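Local coordinates for protein Proline/betaine transporter, RALF (Rickettsia prowazekii str. Madrid E, PDB 4D7R) that probably acts as a guanine-nucleotide exchange factor, in an engineered chimera that joins the Sec7 domain of one bacterial RalF to the capping domain of another, at residues 149-154 and 203-208; 162-167 and 189-194; 183-188 and 208-213. All blocks are in the same frame, centred on the assembly; numbering follows the deposited sequence.

Interaction 1. Residues 149-154 and 203-208; sequences NIDINS and DNFLKK
A CH-pi contact between Asp151 and Phe205 joins the loop after helix 129-146 to the first turns of helix 203-215, all within the Rickettsia Sec7 part of the chimera. Asp151 CB stands above one face of the Phe205 ring, displaced toward its rim, 3.8 Å from the centroid; the closest pair is Asp151 CB and Phe205 CE1, at 3.5 Å. The carboxylate lies nearly parallel to the ring, above its rim, with the two planes 15° apart, and Asp151 CG sits 3.7 Å from Phe205 CD1. An acidic residue thus packs here through its methylene and the flat of its carboxylate. On the helix side, Phe205 holds CG opposite its backbone N (chi1 174°), which extends the ring off the helix toward the loop. In the all-helical Sec7 fold this loop leads directly into helix 155-173, whose N-cap is Ser154, so the ring meets the chain a few residues before a new helix begins. Ile152, which is buried, adds a lighter apolar touch: its CG1 lies 4.1 Å from Phe205 CZ, the two side chains running roughly perpendicular. Leu161 and Tyr112 pack against both Ile152 and Phe205, so the contact continues onto helices 155-173 and 112-121. Asn196 also holds the loop backbone: its OD1 accepts from Asn153 N and its ND2 bonds weakly to Asp151 O.

Interaction 2. Residues 162-167 and 189-194; sequences AYQTIM and KNNLKG
Gln164 meets two consecutive residues, Leu192 and Asn191, with different parts of its side chain. Its aliphatic stem packs on the leucine: Gln164 CG lies 3.8 Å from Leu192 CD2, with Gln164 CB slightly farther from the same methyl at 4.1 Å, the two side chains lying antiparallel. Its amide end reaches Asn191, where Gln164 OE1 and Asn191 OD1 stand 3.4 Å apart. Both atoms are acceptors, so no hydrogen bond forms, and the approach is probably neutral or slightly unfavourable. Gln164 OE1 also lies 3.8 Å from Asn191 CB, and the two amide planes are steeply inclined, at 72°. A bend in the glutamine chain (chi2 -83°) separates its two roles, turning the amide away from the line of the stem that touches Leu192. One shell out, Asn191 ND2 makes a weak hydrogen bond to Gln187 O, one turn back in helix 185-191, which ties the amide to its own helix. Leu192 comes just after that helix ends, and its carbonyl O is bonded by Thr195 OG1. The contact therefore joins the middle of helix 155-173 to the C-terminal end of helix 185-191 in the helical Sec7 part. Helix 203-215 packs beside both, Leu206 against Leu192 and Ile209 and Ile213 against Thr165, while Leu113 of helix 112-121 also touches Thr165.

Interaction 3. Residues 183-188 and 208-213; sequences MTFEQL and KIYDEI
With its CG opposite the backbone N (chi1 -175°), Tyr210 reaches straight out of helix 203-215 of the Rickettsia Sec7 part and lays its ring against the start of helix 185-191, where Phe185, with the same kind of first torsion, turns its own ring alongside the tyrosine stem. Phe185 CB then stands almost squarely over the Tyr210 ring, 3.9 Å from its centroid, in a CH-pi contact. The phenyl ring makes an offset edge-to-face pair, its edge toward the tyrosine face, with centroids 5.8 Å apart and planes at 69°. Closer to the helix, Phe185 CD1 packs 3.7 Å from Tyr210 CB. Leu188 comes at the rim instead, its CD2 near the ring plane and 4.0 Å from Tyr210 CD2. The far end of the tyrosine is fixed by a short hydrogen bond, Tyr210 OH donating to Met183 O at 2.6 Å; the hydroxyl lies in the carbonyl plane, on a lone pair, with a C=O...O angle of 142°. The turn that receives the ring is itself closed by a capping box: Thr184 OG1 accepts from Gln187 N at 3.0 Å, and Gln187 OE1 accepts from Thr184 N at 3.0 Å. Leu168 of helix 155-173 packs on Met183 and Tyr210, and the neighbouring Ile209 bridges from helix 203-215 to Leu161 and Thr165 of helix 155-173 and to Tyr112 of helix 112-121.

In the fold
All three contacts lie in the Rickettsia Sec7 part, on one side of the chain's centre, and illustrate how neighbouring helices of one domain are joined through shared elements. Their centres are about 11 Å (1 and 2), 13 Å (1 and 3) and 9 Å (2 and 3) apart. Helix 203-215 serves interactions 1 and 3, helix 185-191 interactions 2 and 3. Along the chain, both segments of interaction 2 fall between those of interaction 1, whereas the segments of interaction 3 alternate with those of both. Lys189-Asp203 (a salt bridge) and Leu206-Leu192 couple interactions 1 and 2, Phe185 on Leu206 and Lys207 joins 1 and 3, and Thr165 on Ile209 and Ile213 joins 2 and 3; helices 185-191 and 203-215 thus pack on each other and on helix 155-173.

Interaction 1. Residues 149-154 and 203-208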
ATOM      1  N   ASN A 149     -28.038  -2.329   4.829  1.00 22.83           N
ATOM      2  CA  ASN A 149     -28.801  -3.581   4.915  1.00 22.73           C
ATOM      3  C   ASN A 149     -29.695  -3.891   3.714  1.00 25.57           C
ATOM      4  O   ASN A 149     -30.606  -4.695   3.845  1.00 26.53           O
ATOM      5  CB  ASN A 149     -29.562  -3.682   6.258  1.00 23.98           C
ATOM      6  CG  ASN A 149     -28.719  -3.341   7.458  1.00 35.12           C
ATOM      7  OD1 ASN A 149     -27.594  -3.827   7.624  1.00 26.37           O
ATOM      8  ND2 ASN A 149     -29.240  -2.481   8.312  1.00 26.62           N
ATOM      9  N   ILE A 150     -29.420  -3.291   2.531  1.00 20.49           N
ATOM     10  CA  ILE A 150     -30.194  -3.589   1.322  1.00 19.92           C
ATOM     11  C   ILE A 150     -29.704  -4.945   0.760  1.00 23.12           C
ATOM     12  O   ILE A 150     -30.473  -5.890   0.720  1.00 23.99           O
ATOM     13  CB  ILE A 150     -30.177  -2.449   0.258  1.00 22.72           C
ATOM     14  CG1 ILE A 150     -30.813  -1.142   0.812  1.00 23.24           C
ATOM     15  CG2 ILE A 150     -30.900  -2.912  -1.022  1.00 23.42           C
ATOM     16  CD1 ILE A 150     -30.543   0.102  -0.029  1.00 29.97           C
ATOM     17  N   ASP A 151     -28.423  -5.032   0.360  1.00 20.64           N
ATOM     18  CA  ASP A 151     -27.814  -6.249  -0.177  1.00 20.29           C
ATOM     19  C   ASP A 151     -26.696  -6.730   0.728  1.00 22.07           C
ATOM     20  O   ASP A 151     -26.337  -7.908   0.689  1.00 21.79           O
ATOM     21  CB  ASP A 151     -27.246  -5.983  -1.572  1.00 22.44           C
ATOM     22  CG  ASP A 151     -28.275  -5.552  -2.593  1.00 32.11           C
ATOM     23  OD1 ASP A 151     -29.209  -6.330  -2.849  1.00 31.39           O
ATOM     24  OD2 ASP A 151     -28.135  -4.432  -3.144  1.00 35.97           O
ATOM     25  N   ILE A 152     -26.123  -5.807   1.519  1.00 16.50           N
ATOM     26  CA  ILE A 152     -25.002  -6.089   2.419  1.00 15.78           C
ATOM     27  C   ILE A 152     -25.409  -5.679   3.816  1.00 19.36           C
ATOM     28  O   ILE A 152     -25.882  -4.563   4.014  1.00 17.59           O
ATOM     29  CB  ILE A 152     -23.700  -5.370   1.950  1.00 17.34           C
ATOM     30  CG1 ILE A 152     -23.357  -5.685   0.452  1.00 16.07           C
ATOM     31  CG2 ILE A 152     -22.533  -5.657   2.903  1.00 17.86           C
ATOM     32  CD1 ILE A 152     -22.214  -4.811  -0.169  1.00 12.57           C
ATOM     33  N   ASN A 153     -25.203  -6.581   4.777  1.00 17.05           N
ATOM     34  CA  ASN A 153     -25.658  -6.429   6.156  1.00 17.93           C
ATOM     35  C   ASN A 153     -24.715  -5.803   7.171  1.00 21.48           C
ATOM     36  O   ASN A 153     -25.164  -5.503   8.278  1.00 22.69           O
ATOM     37  CB  ASN A 153     -26.197  -7.755   6.670  1.00 18.47           C
ATOM     38  CG  ASN A 153     -27.419  -8.263   5.956  1.00 25.59           C
ATOM     39  OD1 ASN A 153     -28.222  -7.504   5.416  1.00 21.48           O
ATOM     40  ND2 ASN A 153     -27.576  -9.576   5.946  1.00 26.99           N
ATOM     41  N   SER A 154     -23.413  -5.655   6.842  1.00 17.11           N
ATOM     42  CA  SER A 154     -22.426  -5.060   7.752  1.00 17.45           C
ATOM     43  C   SER A 154     -21.222  -4.551   6.980  1.00 20.99           C
ATOM     44  O   SER A 154     -21.037  -4.923   5.806  1.00 19.30           O
ATOM     45  CB  SER A 154     -21.960  -6.069   8.810  1.00 19.63           C
ATOM     46  OG  SER A 154     -21.070  -7.031   8.255  1.00 21.05           O
ATOM     47  N   ASP A 203     -28.440 -14.686  -4.157  0.50 18.78           N
ATOM     48  CA  ASP A 203     -27.850 -15.445  -5.260  0.50 18.00           C
ATOM     49  C   ASP A 203     -27.562 -14.586  -6.483  0.50 20.46           C
ATOM     50  O   ASP A 203     -26.405 -14.522  -6.901  0.50 19.16           O
ATOM     51  CB  ASP A 203     -28.733 -16.647  -5.637  0.50 20.75           C
ATOM     52  CG  ASP A 203     -27.999 -17.623  -6.521  0.50 23.85           C
ATOM     53  OD1 ASP A 203     -27.035 -18.236  -6.042  0.50 22.78           O
ATOM     54  OD2 ASP A 203     -28.353 -17.721  -7.713  0.50 29.03           O
ATOM     55  N   ASN A 204     -28.597 -13.910  -7.040  1.00 17.91           N
ATOM     56  CA  ASN A 204     -28.411 -13.026  -8.225  1.00 18.85           C
ATOM     57  C   ASN A 204     -27.478 -11.865  -7.947  1.00 19.71           C
ATOM     58  O   ASN A 204     -26.763 -11.451  -8.856  1.00 19.18           O
ATOM     59  CB  ASN A 204     -29.711 -12.496  -8.828  1.00 20.00           C
ATOM     60  CG  ASN A 204     -29.537 -12.007 -10.270  1.00 38.11           C
ATOM     61  OD1 ASN A 204     -28.988 -12.702 -11.153  1.00 29.15           O
ATOM     62  ND2 ASN A 204     -30.052 -10.822 -10.557  1.00 23.47           N
ATOM     63  N   PHE A 205     -27.471 -11.331  -6.716  1.00 18.65           N
ATOM     64  CA  PHE A 205     -26.558 -10.236  -6.361  1.00 17.85           C
ATOM     65  C   PHE A 205     -25.085 -10.688  -6.614  1.00 21.48           C
ATOM     66  O   PHE A 205     -24.286  -9.937  -7.179  1.00 22.27           O
ATOM     67  CB  PHE A 205     -26.768  -9.828  -4.884  1.00 18.09           C
ATOM     68  CG  PHE A 205     -25.788  -8.810  -4.350  1.00 18.91           C
ATOM     69  CD1 PHE A 205     -25.895  -7.465  -4.698  1.00 22.09           C
ATOM     70  CD2 PHE A 205     -24.761  -9.192  -3.488  1.00 20.04           C
ATOM     71  CE1 PHE A 205     -24.976  -6.523  -4.219  1.00 21.36           C
ATOM     72  CE2 PHE A 205     -23.859  -8.253  -2.994  1.00 22.35           C
ATOM     73  CZ  PHE A 205     -23.957  -6.925  -3.381  1.00 20.70           C
ATOM     74  N   LEU A 206     -24.763 -11.938  -6.243  1.00 18.36           N
ATOM     75  CA  LEU A 206     -23.419 -12.499  -6.432  1.00 17.38           C
ATOM     76  C   LEU A 206     -23.183 -12.929  -7.870  1.00 21.06           C
ATOM     77  O   LEU A 206     -22.063 -12.790  -8.372  1.00 20.88           O
ATOM     78  CB  LEU A 206     -23.137 -13.665  -5.469  1.00 17.27           C
ATOM     79  CG  LEU A 206     -23.124 -13.372  -3.978  1.00 20.74           C
ATOM     80  CD1 LEU A 206     -22.890 -14.644  -3.187  1.00 20.46           C
ATOM     81  CD2 LEU A 206     -22.065 -12.324  -3.608  1.00 21.68           C
ATOM     82  N   LYS A 207     -24.240 -13.440  -8.544  1.00 17.43           N
ATOM     83  CA  LYS A 207     -24.169 -13.868  -9.945  1.00 17.80           C
ATOM     84  C   LYS A 207     -23.802 -12.700 -10.841  1.00 21.50           C
ATOM     85  O   LYS A 207     -22.946 -12.855 -11.720  1.00 20.25           O
ATOM     86  CB  LYS A 207     -25.474 -14.542 -10.397  1.00 20.57           C
ATOM     87  CG  LYS A 207     -25.422 -15.208 -11.795  1.00 27.31           C
ATOM     88  CD  LYS A 207     -24.273 -16.224 -11.959  1.00 34.54           C
ATOM     89  CE  LYS A 207     -24.459 -17.190 -13.116  1.00 40.88           C
ATOM     90  NZ  LYS A 207     -24.542 -16.499 -14.430  1.00 46.77           N
ATOM     91  N   LYS A 208     -24.412 -11.524 -10.573  1.00 17.81           N
ATOM     92  CA  LYS A 208     -24.162 -10.298 -11.323  1.00 18.50           C
ATOM     93  C   LYS A 208     -22.706  -9.887 -11.165  1.00 20.06           C
ATOM     94  O   LYS A 208     -22.097  -9.496 -12.153  1.00 20.32           O
ATOM     95  CB  LYS A 208     -25.098  -9.173 -10.881  1.00 21.95           C
ATOM     96  CG  LYS A 208     -26.538  -9.317 -11.384  1.00 39.33           C
TER

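Interaction 2. Residues 162-167 and 189-194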
ATOM      1  N   ALA A 162     -15.613  -7.421  -1.093  1.00 13.19           N
ATOM      2  CA  ALA A 162     -14.690  -6.684  -1.924  1.00 13.72           C
ATOM      3  C   ALA A 162     -13.380  -7.471  -2.136  1.00 16.83           C
ATOM      4  O   ALA A 162     -12.946  -7.591  -3.237  1.00 15.00           O
ATOM      5  CB  ALA A 162     -14.399  -5.322  -1.344  1.00 14.80           C
ATOM      6  N   TYR A 163     -12.793  -8.019  -1.072  1.00 13.68           N
ATOM      7  CA  TYR A 163     -11.547  -8.744  -1.236  1.00 14.16           C
ATOM      8  C   TYR A 163     -11.725 -10.050  -2.008  1.00 17.31           C
ATOM      9  O   TYR A 163     -10.875 -10.391  -2.794  1.00 17.84           O
ATOM     10  CB  TYR A 163     -10.682  -8.845   0.026  1.00 15.53           C
ATOM     11  CG  TYR A 163     -10.973  -9.881   1.070  1.00 14.87           C
ATOM     12  CD1 TYR A 163     -10.879 -11.218   0.803  1.00 16.11           C
ATOM     13  CD2 TYR A 163     -11.275  -9.507   2.368  1.00 15.39           C
ATOM     14  CE1 TYR A 163     -11.135 -12.136   1.765  1.00 16.88           C
ATOM     15  CE2 TYR A 163     -11.519 -10.423   3.322  1.00 15.06           C
ATOM     16  CZ  TYR A 163     -11.440 -11.735   3.023  1.00 22.89           C
ATOM     17  OH  TYR A 163     -11.671 -12.643   3.973  1.00 27.50           O
ATOM     18  N   GLN A 164     -12.882 -10.693  -1.840  1.00 12.92           N
ATOM     19  CA  GLN A 164     -13.193 -11.920  -2.574  1.00 12.95           C
ATOM     20  C   GLN A 164     -13.387 -11.610  -4.064  1.00 17.54           C
ATOM     21  O   GLN A 164     -13.011 -12.425  -4.895  1.00 16.86           O
ATOM     22  CB  GLN A 164     -14.412 -12.661  -1.981  1.00 13.92           C
ATOM     23  CG  GLN A 164     -14.166 -13.283  -0.609  1.00 17.40           C
ATOM     24  CD  GLN A 164     -13.504 -14.643  -0.634  1.00 31.27           C
ATOM     25  OE1 GLN A 164     -13.477 -15.346  -1.648  1.00 23.53           O
ATOM     26  NE2 GLN A 164     -13.053 -15.089   0.526  1.00 23.62           N
ATOM     27  N   THR A 165     -13.926 -10.421  -4.397  1.00 14.54           N
ATOM     28  CA  THR A 165     -14.178  -9.991  -5.783  1.00 14.45           C
ATOM     29  C   THR A 165     -12.841  -9.690  -6.451  1.00 16.25           C
ATOM     30  O   THR A 165     -12.631 -10.042  -7.611  1.00 15.30           O
ATOM     31  CB  THR A 165     -15.140  -8.777  -5.809  1.00 17.02           C
ATOM     32  OG1 THR A 165     -16.385  -9.139  -5.238  1.00 14.46           O
ATOM     33  CG2 THR A 165     -15.392  -8.259  -7.213  1.00 17.39           C
ATOM     34  N   ILE A 166     -11.953  -9.001  -5.720  1.00 13.36           N
ATOM     35  CA  ILE A 166     -10.604  -8.663  -6.194  1.00 12.50           C
ATOM     36  C   ILE A 166      -9.811  -9.972  -6.458  1.00 16.21           C
ATOM     37  O   ILE A 166      -9.174 -10.104  -7.495  1.00 15.41           O
ATOM     38  CB  ILE A 166      -9.910  -7.717  -5.168  1.00 13.95           C
ATOM     39  CG1 ILE A 166     -10.539  -6.300  -5.220  1.00 13.94           C
ATOM     40  CG2 ILE A 166      -8.422  -7.663  -5.431  1.00 13.75           C
ATOM     41  CD1 ILE A 166     -10.231  -5.399  -4.057  1.00 19.59           C
ATOM     42  N   MET A 167      -9.918 -10.959  -5.560  1.00 14.03           N
ATOM     43  CA  MET A 167      -9.237 -12.241  -5.752  1.00 13.11           C
ATOM     44  C   MET A 167      -9.894 -13.027  -6.899  1.00 16.16           C
ATOM     45  O   MET A 167      -9.185 -13.695  -7.656  1.00 14.97           O
ATOM     46  CB  MET A 167      -9.246 -13.073  -4.455  1.00 16.03           C
ATOM     47  CG  MET A 167      -8.089 -12.756  -3.505  1.00 19.73           C
ATOM     48  SD  MET A 167      -6.418 -12.818  -4.242  1.00 23.60           S
ATOM     49  CE  MET A 167      -6.383 -14.477  -4.997  1.00 21.81           C
ATOM     50  N   LYS A 189     -19.927 -18.693  -4.205  1.00 22.26           N
ATOM     51  CA  LYS A 189     -21.084 -18.762  -3.301  1.00 22.33           C
ATOM     52  C   LYS A 189     -20.698 -19.416  -1.987  1.00 27.57           C
ATOM     53  O   LYS A 189     -21.033 -18.878  -0.934  1.00 26.27           O
ATOM     54  CB  LYS A 189     -22.206 -19.577  -3.936  1.00 26.54           C
ATOM     55  CG  LYS A 189     -23.293 -18.788  -4.618  1.00 42.19           C
ATOM     56  CD  LYS A 189     -24.237 -19.742  -5.335  1.00 53.36           C
ATOM     57  CE  LYS A 189     -25.229 -20.458  -4.453  1.00 61.93           C
ATOM     58  NZ  LYS A 189     -26.287 -21.108  -5.273  1.00 72.25           N
ATOM     59  N   ASN A 190     -19.973 -20.573  -2.062  1.00 26.47           N
ATOM     60  CA  ASN A 190     -19.495 -21.358  -0.921  1.00 26.58           C
ATOM     61  C   ASN A 190     -18.552 -20.549  -0.034  1.00 29.16           C
ATOM     62  O   ASN A 190     -18.704 -20.565   1.185  1.00 28.40           O
ATOM     63  CB  ASN A 190     -18.841 -22.660  -1.396  1.00 31.57           C
ATOM     64  CG  ASN A 190     -18.466 -23.604  -0.274  1.00 55.70           C
ATOM     65  OD1 ASN A 190     -19.325 -24.247   0.345  1.00 55.38           O
ATOM     66  ND2 ASN A 190     -17.172 -23.694   0.023  1.00 41.67           N
ATOM     67  N   ASN A 191     -17.607 -19.812  -0.637  1.00 25.29           N
ATOM     68  CA  ASN A 191     -16.664 -18.961   0.092  1.00 24.09           C
ATOM     69  C   ASN A 191     -17.376 -17.865   0.872  1.00 27.80           C
ATOM     70  O   ASN A 191     -16.930 -17.489   1.957  1.00 26.96           O
ATOM     71  CB  ASN A 191     -15.659 -18.322  -0.874  1.00 24.73           C
ATOM     72  CG  ASN A 191     -14.441 -19.187  -1.135  1.00 43.93           C
ATOM     73  OD1 ASN A 191     -13.301 -18.734  -1.036  1.00 42.93           O
ATOM     74  ND2 ASN A 191     -14.652 -20.442  -1.469  1.00 35.36           N
ATOM     75  N   LEU A 192     -18.491 -17.371   0.321  1.00 23.18           N
ATOM     76  CA  LEU A 192     -19.237 -16.278   0.904  1.00 21.61           C
ATOM     77  C   LEU A 192     -20.453 -16.701   1.711  1.00 26.20           C
ATOM     78  O   LEU A 192     -21.189 -15.833   2.180  1.00 25.28           O
ATOM     79  CB  LEU A 192     -19.622 -15.285  -0.194  1.00 20.69           C
ATOM     80  CG  LEU A 192     -18.453 -14.544  -0.867  1.00 22.50           C
ATOM     81  CD1 LEU A 192     -18.939 -13.864  -2.101  1.00 22.77           C
ATOM     82  CD2 LEU A 192     -17.850 -13.494   0.074  1.00 25.62           C
ATOM     83  N   LYS A 193     -20.653 -18.019   1.886  1.00 25.20           N
ATOM     84  CA  LYS A 193     -21.788 -18.570   2.643  1.00 26.17           C
ATOM     85  C   LYS A 193     -21.701 -18.080   4.081  1.00 30.09           C
ATOM     86  O   LYS A 193     -20.626 -18.156   4.679  1.00 30.11           O
ATOM     87  CB  LYS A 193     -21.784 -20.109   2.593  1.00 29.98           C
ATOM     88  CG  LYS A 193     -23.085 -20.711   3.124  1.00 39.70           C
ATOM     89  CD  LYS A 193     -23.044 -22.227   3.282  1.00 50.82           C
ATOM     90  CE  LYS A 193     -24.350 -22.748   3.840  1.00 68.66           C
ATOM     91  NZ  LYS A 193     -24.360 -24.233   3.950  1.00 82.23           N
ATOM     92  N   GLY A 194     -22.798 -17.515   4.585  1.00 26.45           N
ATOM     93  CA  GLY A 194     -22.869 -16.989   5.944  1.00 26.30           C
ATOM     94  C   GLY A 194     -21.994 -15.786   6.283  1.00 29.64           C
ATOM     95  O   GLY A 194     -21.918 -15.414   7.460  1.00 30.11           O
TER

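Interaction 3. Residues 183-188 and 208-213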
ATOM      1  N   MET A 183     -12.156 -20.624 -10.560  1.00 21.42           N
ATOM      2  CA  MET A 183     -13.206 -20.669  -9.536  1.00 22.17           C
ATOM      3  C   MET A 183     -14.575 -20.563 -10.216  1.00 24.03           C
ATOM      4  O   MET A 183     -14.737 -19.764 -11.132  1.00 23.86           O
ATOM      5  CB  MET A 183     -12.973 -19.536  -8.511  1.00 24.84           C
ATOM      6  CG  MET A 183     -13.909 -19.571  -7.324  1.00 30.27           C
ATOM      7  SD  MET A 183     -13.720 -18.087  -6.294  1.00 35.59           S
ATOM      8  CE  MET A 183     -13.303 -18.847  -4.724  1.00 33.05           C
ATOM      9  N   THR A 184     -15.513 -21.449  -9.857  1.00 19.76           N
ATOM     10  CA  THR A 184     -16.849 -21.463 -10.451  1.00 19.07           C
ATOM     11  C   THR A 184     -17.711 -20.519  -9.630  1.00 23.51           C
ATOM     12  O   THR A 184     -17.337 -20.179  -8.509  1.00 21.06           O
ATOM     13  CB  THR A 184     -17.452 -22.880 -10.393  1.00 25.83           C
ATOM     14  OG1 THR A 184     -17.680 -23.209  -9.019  1.00 24.83           O
ATOM     15  CG2 THR A 184     -16.582 -23.945 -11.113  1.00 24.76           C
ATOM     16  N   PHE A 185     -18.881 -20.136 -10.146  1.00 22.16           N
ATOM     17  CA  PHE A 185     -19.799 -19.287  -9.386  1.00 20.76           C
ATOM     18  C   PHE A 185     -20.212 -19.996  -8.070  1.00 24.14           C
ATOM     19  O   PHE A 185     -20.207 -19.369  -7.013  1.00 23.16           O
ATOM     20  CB  PHE A 185     -21.007 -18.867 -10.245  1.00 22.24           C
ATOM     21  CG  PHE A 185     -22.097 -18.220  -9.437  1.00 23.29           C
ATOM     22  CD1 PHE A 185     -21.878 -17.015  -8.784  1.00 24.13           C
ATOM     23  CD2 PHE A 185     -23.329 -18.848  -9.276  1.00 26.26           C
ATOM     24  CE1 PHE A 185     -22.862 -16.458  -7.967  1.00 24.85           C
ATOM     25  CE2 PHE A 185     -24.327 -18.269  -8.489  1.00 28.57           C
ATOM     26  CZ  PHE A 185     -24.087 -17.072  -7.846  1.00 24.58           C
ATOM     27  N   GLU A 186     -20.451 -21.326  -8.132  1.00 22.16           N
ATOM     28  CA  GLU A 186     -20.779 -22.164  -6.979  1.00 22.03           C
ATOM     29  C   GLU A 186     -19.684 -22.087  -5.899  1.00 24.76           C
ATOM     30  O   GLU A 186     -19.998 -21.980  -4.710  1.00 23.81           O
ATOM     31  CB  GLU A 186     -21.017 -23.625  -7.428  1.00 24.53           C
ATOM     32  CG  GLU A 186     -22.228 -23.834  -8.335  1.00 33.14           C
ATOM     33  CD  GLU A 186     -22.185 -23.309  -9.765  1.00 57.94           C
ATOM     34  OE1 GLU A 186     -21.079 -23.157 -10.337  1.00 33.50           O
ATOM     35  OE2 GLU A 186     -23.279 -23.033 -10.311  1.00 61.38           O
ATOM     36  N   GLN A 187     -18.404 -22.052  -6.320  1.00 21.44           N
ATOM     37  CA  GLN A 187     -17.272 -21.968  -5.411  1.00 21.75           C
ATOM     38  C   GLN A 187     -17.191 -20.571  -4.764  1.00 25.41           C
ATOM     39  O   GLN A 187     -16.855 -20.456  -3.582  1.00 25.89           O
ATOM     40  CB  GLN A 187     -15.979 -22.414  -6.117  1.00 23.11           C
ATOM     41  CG  GLN A 187     -15.953 -23.940  -6.356  1.00 29.62           C
ATOM     42  CD  GLN A 187     -14.974 -24.458  -7.403  1.00 42.11           C
ATOM     43  OE1 GLN A 187     -14.471 -23.730  -8.274  1.00 27.76           O
ATOM     44  NE2 GLN A 187     -14.722 -25.762  -7.364  1.00 28.34           N
ATOM     45  N   LEU A 188     -17.585 -19.522  -5.511  1.00 21.80           N
ATOM     46  CA  LEU A 188     -17.645 -18.171  -4.952  1.00 20.24           C
ATOM     47  C   LEU A 188     -18.742 -18.136  -3.894  1.00 23.67           C
ATOM     48  O   LEU A 188     -18.490 -17.659  -2.794  1.00 23.66           O
ATOM     49  CB  LEU A 188     -17.907 -17.097  -6.024  1.00 20.32           C
ATOM     50  CG  LEU A 188     -18.036 -15.636  -5.516  1.00 22.04           C
ATOM     51  CD1 LEU A 188     -16.718 -15.092  -4.971  1.00 20.86           C
ATOM     52  CD2 LEU A 188     -18.562 -14.737  -6.603  1.00 24.74           C
ATOM     53  N   LYS A 208     -24.412 -11.524 -10.573  1.00 17.81           N
ATOM     54  CA  LYS A 208     -24.162 -10.298 -11.323  1.00 18.50           C
ATOM     55  C   LYS A 208     -22.706  -9.887 -11.165  1.00 20.06           C
ATOM     56  O   LYS A 208     -22.097  -9.496 -12.153  1.00 20.32           O
ATOM     57  CB  LYS A 208     -25.098  -9.173 -10.881  1.00 21.95           C
ATOM     58  CG  LYS A 208     -26.538  -9.317 -11.384  1.00 39.33           C
ATOM     59  N   ILE A 209     -22.128 -10.022  -9.942  1.00 16.00           N
ATOM     60  CA  ILE A 209     -20.703  -9.692  -9.709  1.00 14.23           C
ATOM     61  C   ILE A 209     -19.806 -10.688 -10.464  1.00 17.30           C
ATOM     62  O   ILE A 209     -18.900 -10.283 -11.207  1.00 14.95           O
ATOM     63  CB  ILE A 209     -20.337  -9.635  -8.192  1.00 15.36           C
ATOM     64  CG1 ILE A 209     -21.072  -8.507  -7.453  1.00 14.56           C
ATOM     65  CG2 ILE A 209     -18.794  -9.482  -7.992  1.00 14.78           C
ATOM     66  CD1 ILE A 209     -21.053  -8.749  -5.878  1.00 15.15           C
ATOM     67  N   TYR A 210     -20.067 -11.983 -10.270  1.00 16.15           N
ATOM     68  CA  TYR A 210     -19.310 -13.044 -10.921  1.00 17.12           C
ATOM     69  C   TYR A 210     -19.297 -12.866 -12.450  1.00 20.58           C
ATOM     70  O   TYR A 210     -18.214 -12.837 -13.020  1.00 19.31           O
ATOM     71  CB  TYR A 210     -19.801 -14.438 -10.493  1.00 17.63           C
ATOM     72  CG  TYR A 210     -18.960 -15.572 -11.043  1.00 18.18           C
ATOM     73  CD1 TYR A 210     -19.140 -16.035 -12.348  1.00 19.97           C
ATOM     74  CD2 TYR A 210     -17.986 -16.188 -10.261  1.00 19.36           C
ATOM     75  CE1 TYR A 210     -18.350 -17.059 -12.868  1.00 21.45           C
ATOM     76  CE2 TYR A 210     -17.175 -17.202 -10.778  1.00 20.03           C
ATOM     77  CZ  TYR A 210     -17.359 -17.631 -12.085  1.00 25.96           C
ATOM     78  OH  TYR A 210     -16.590 -18.646 -12.609  1.00 26.94           O
ATOM     79  N   ASP A 211     -20.480 -12.683 -13.090  1.00 19.82           N
ATOM     80  CA  ASP A 211     -20.593 -12.537 -14.552  1.00 19.47           C
ATOM     81  C   ASP A 211     -19.895 -11.305 -15.108  1.00 20.90           C
ATOM     82  O   ASP A 211     -19.218 -11.398 -16.136  1.00 20.54           O
ATOM     83  CB  ASP A 211     -22.073 -12.537 -15.005  1.00 21.20           C
ATOM     84  CG  ASP A 211     -22.847 -13.826 -14.815  1.00 25.70           C
ATOM     85  OD1 ASP A 211     -22.215 -14.875 -14.564  1.00 24.01           O
ATOM     86  OD2 ASP A 211     -24.088 -13.796 -14.965  1.00 25.48           O
ATOM     87  N   GLU A 212     -20.063 -10.146 -14.440  1.00 16.54           N
ATOM     88  CA  GLU A 212     -19.469  -8.898 -14.893  1.00 15.40           C
ATOM     89  C   GLU A 212     -17.949  -8.917 -14.779  1.00 18.02           C
ATOM     90  O   GLU A 212     -17.290  -8.464 -15.704  1.00 17.76           O
ATOM     91  CB  GLU A 212     -20.071  -7.675 -14.200  1.00 16.29           C
ATOM     92  CG  GLU A 212     -21.530  -7.416 -14.571  1.00 33.40           C
ATOM     93  CD  GLU A 212     -21.828  -7.183 -16.041  1.00 65.87           C
ATOM     94  OE1 GLU A 212     -21.129  -6.359 -16.674  1.00 69.57           O
ATOM     95  OE2 GLU A 212     -22.777  -7.817 -16.555  1.00 65.63           O
ATOM     96  N   ILE A 213     -17.425  -9.454 -13.702  1.00 16.13           N
ATOM     97  CA  ILE A 213     -16.009  -9.554 -13.533  1.00 16.48           C
ATOM     98  C   ILE A 213     -15.435 -10.508 -14.582  1.00 18.77           C
ATOM     99  O   ILE A 213     -14.411 -10.255 -15.114  1.00 19.84           O
ATOM    100  CB  ILE A 213     -15.664 -10.008 -12.119  1.00 20.30           C
ATOM    101  CG1 ILE A 213     -15.861  -8.849 -11.190  1.00 21.20           C
ATOM    102  CG2 ILE A 213     -14.209 -10.463 -12.020  1.00 23.36           C
ATOM    103  CD1 ILE A 213     -14.860  -7.743 -11.446  1.00 26.04           C
TER